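Local coordinates for protein ADP compounds hydrolase NudE (Escherichia coli, PDB 1VHZ) that hydrolyses ADP-ribose, NADH, Ap3A and Ap2A as a magnesium-dependent, homodimeric Nudix hydrolase, at residues A[156-161]-A[173-178]. Sequence-based numbering, arbitrary orientation.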
loop_
_atom_site.group_PDB
_atom_site.type_symbol
_atom_site.label_atom_id
_atom_site.label_comp_id
_atom_site.label_asym_id
_atom_site.label_seq_id
_atom_site.Cartn_x
_atom_site.Cartn_y
_atom_site.Cartn_z
ATOM N N HIS A 156 15.702 -17.197 -4.980
ATOM C CA HIS A 156 14.859 -16.774 -6.089
ATOM C C HIS A 156 13.692 -15.923 -5.607
ATOM O O HIS A 156 12.667 -15.780 -6.288
ATOM C CB HIS A 156 14.317 -18.011 -6.853
ATOM C CG HIS A 156 15.474 -18.768 -7.458
ATOM N ND1 HIS A 156 16.161 -18.271 -8.547
ATOM C CD2 HIS A 156 16.103 -19.904 -7.075
ATOM C CE1 HIS A 156 17.149 -19.099 -8.834
ATOM N NE2 HIS A 156 17.136 -20.099 -7.966
ATOM N N MET A 157 13.859 -15.270 -4.469
ATOM C CA MET A 157 12.869 -14.415 -3.846
ATOM C C MET A 157 12.234 -13.405 -4.828
ATOM O O MET A 157 11.057 -13.116 -4.719
ATOM C CB MET A 157 13.502 -13.472 -2.831
ATOM C CG MET A 157 13.901 -13.796 -1.463
ATOM S SD MET A 157 14.947 -12.443 -0.827
ATOM C CE MET A 157 13.675 -11.535 0.070
ATOM N N MET A 158 13.094 -12.700 -5.572
ATOM C CA MET A 158 12.656 -11.706 -6.526
ATOM C C MET A 158 11.767 -12.274 -7.602
ATOM O O MET A 158 11.003 -11.488 -8.192
ATOM C CB MET A 158 13.835 -10.890 -7.094
ATOM C CG MET A 158 14.653 -10.176 -6.006
ATOM S SD MET A 158 13.699 -9.625 -4.560
ATOM C CE MET A 158 12.882 -8.190 -5.209
ATOM N N ASP A 159 11.722 -13.590 -7.858
ATOM C CA ASP A 159 10.795 -14.110 -8.872
ATOM C C ASP A 159 9.344 -13.865 -8.452
ATOM O O ASP A 159 8.434 -13.921 -9.304
ATOM C CB ASP A 159 10.977 -15.595 -9.125
ATOM C CG ASP A 159 12.342 -16.042 -9.571
ATOM O OD1 ASP A 159 13.160 -15.191 -9.971
ATOM O OD2 ASP A 159 12.621 -17.262 -9.510
ATOM N N LEU A 160 9.056 -13.611 -7.170
ATOM C CA LEU A 160 7.684 -13.371 -6.730
ATOM C C LEU A 160 7.028 -12.192 -7.445
ATOM O O LEU A 160 5.800 -12.126 -7.582
ATOM C CB LEU A 160 7.622 -13.151 -5.212
ATOM C CG LEU A 160 7.676 -14.431 -4.349
ATOM C CD1 LEU A 160 8.072 -14.091 -2.927
ATOM C CD2 LEU A 160 6.336 -15.166 -4.395
ATOM N N LEU A 161 7.815 -11.261 -7.962
ATOM C CA LEU A 161 7.384 -10.098 -8.709
ATOM C C LEU A 161 6.819 -10.441 -10.079
ATOM O O LEU A 161 6.359 -9.535 -10.794
ATOM C CB LEU A 161 8.592 -9.152 -8.897
ATOM C CG LEU A 161 8.813 -8.033 -7.896
ATOM C CD1 LEU A 161 8.040 -8.187 -6.608
ATOM C CD2 LEU A 161 10.301 -7.807 -7.629
ATOM N N SER A 173 6.778 -4.139 -0.835
ATOM C CA SER A 173 7.611 -3.377 0.083
ATOM C C SER A 173 8.349 -4.329 1.035
ATOM O O SER A 173 9.552 -4.209 1.216
ATOM C CB SER A 173 6.730 -2.473 0.986
ATOM O OG SER A 173 6.196 -1.419 0.230
ATOM N N ALA A 174 7.603 -5.273 1.618
ATOM C CA ALA A 174 8.172 -6.233 2.540
ATOM C C ALA A 174 9.278 -7.062 1.888
ATOM O O ALA A 174 10.328 -7.282 2.486
ATOM C CB ALA A 174 7.099 -7.175 3.099
ATOM N N LEU A 175 9.004 -7.575 0.695
ATOM C CA LEU A 175 9.950 -8.396 -0.037
ATOM C C LEU A 175 11.299 -7.698 -0.192
ATOM O O LEU A 175 12.328 -8.245 0.171
ATOM C CB LEU A 175 9.369 -8.706 -1.428
ATOM C CG LEU A 175 10.227 -9.628 -2.282
ATOM C CD1 LEU A 175 10.221 -11.043 -1.710
ATOM C CD2 LEU A 175 9.789 -9.593 -3.737
ATOM N N PHE A 176 11.291 -6.465 -0.684
ATOM C CA PHE A 176 12.498 -5.671 -0.868
ATOM C C PHE A 176 13.144 -5.297 0.469
ATOM O O PHE A 176 14.371 -5.243 0.545
ATOM C CB PHE A 176 12.166 -4.387 -1.652
ATOM C CG PHE A 176 12.099 -4.524 -3.148
ATOM C CD1 PHE A 176 10.897 -4.427 -3.816
ATOM C CD2 PHE A 176 13.258 -4.725 -3.897
ATOM C CE1 PHE A 176 10.830 -4.504 -5.203
ATOM C CE2 PHE A 176 13.196 -4.824 -5.279
ATOM C CZ PHE A 176 11.981 -4.713 -5.940
ATOM N N LEU A 177 12.376 -5.023 1.518
ATOM C CA LEU A 177 12.959 -4.670 2.814
ATOM C C LEU A 177 13.669 -5.861 3.448
ATOM O O LEU A 177 14.754 -5.722 4.010
ATOM C CB LEU A 177 11.906 -4.086 3.764
ATOM C CG LEU A 177 11.423 -2.670 3.377
ATOM C CD1 LEU A 177 10.083 -2.371 4.028
ATOM C CD2 LEU A 177 12.461 -1.610 3.715
ATOM N N VAL A 178 13.098 -7.056 3.319
ATOM C CA VAL A 178 13.719 -8.262 3.868
ATOM C C VAL A 178 14.994 -8.607 3.119
ATOM O O VAL A 178 16.031 -8.990 3.672
ATOM C CB VAL A 178 12.703 -9.417 3.832
ATOM C CG1 VAL A 178 13.400 -10.736 4.164
ATOM C CG2 VAL A 178 11.571 -9.137 4.828
#
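In the Nudix domain of NudE, Leu175 of the C-terminal helix 169-184 inserts among Met157, Met158, Leu160 and Leu161 of a 3-10 turn that follows strand 149-153. No hydrogen bond joins the two segments. The Leu175 side chain leaves with CG anti to its own N (chi1 -177°), which carries both methyls out to the turn. Leu175 CD1 meets Leu160 CD1 at 3.9 Å and also lies against the Met157 methyl. Leu175 CD2 packs on Leu161 CD1 at 3.6 Å and on Met158 CE at 3.7 Å. Met157 runs alongside Leu175 in the opposite direction. Met157 CE ends 3.6 Å from Leu175 O and also reaches Val178 CG1. Met158 bends at chi2 and chi3, which brings its methyl over one face of the Phe176 ring. Met158 CE stands 3.7 Å from the centroid of the Phe176 ring, 25° off the ring normal, and is displaced toward the rim; this is a CH-pi contact. Met158 SD is farther, 5.3 Å from the Phe176 ring centroid, in an oblique Met-aromatic contact. Leu161 CD2 approaches Phe176 CZ obliquely at 3.9 Å. Phe166, from the intervening loop, also touches Leu160, Leu161 and Leu175. The Phe176 ring meets Phe176 of the second subunit, with the planes nearly parallel. The arrangement is an apolar helix-to-loop contact of the Nudix fold that reaches into the homodimer interface through Phe176.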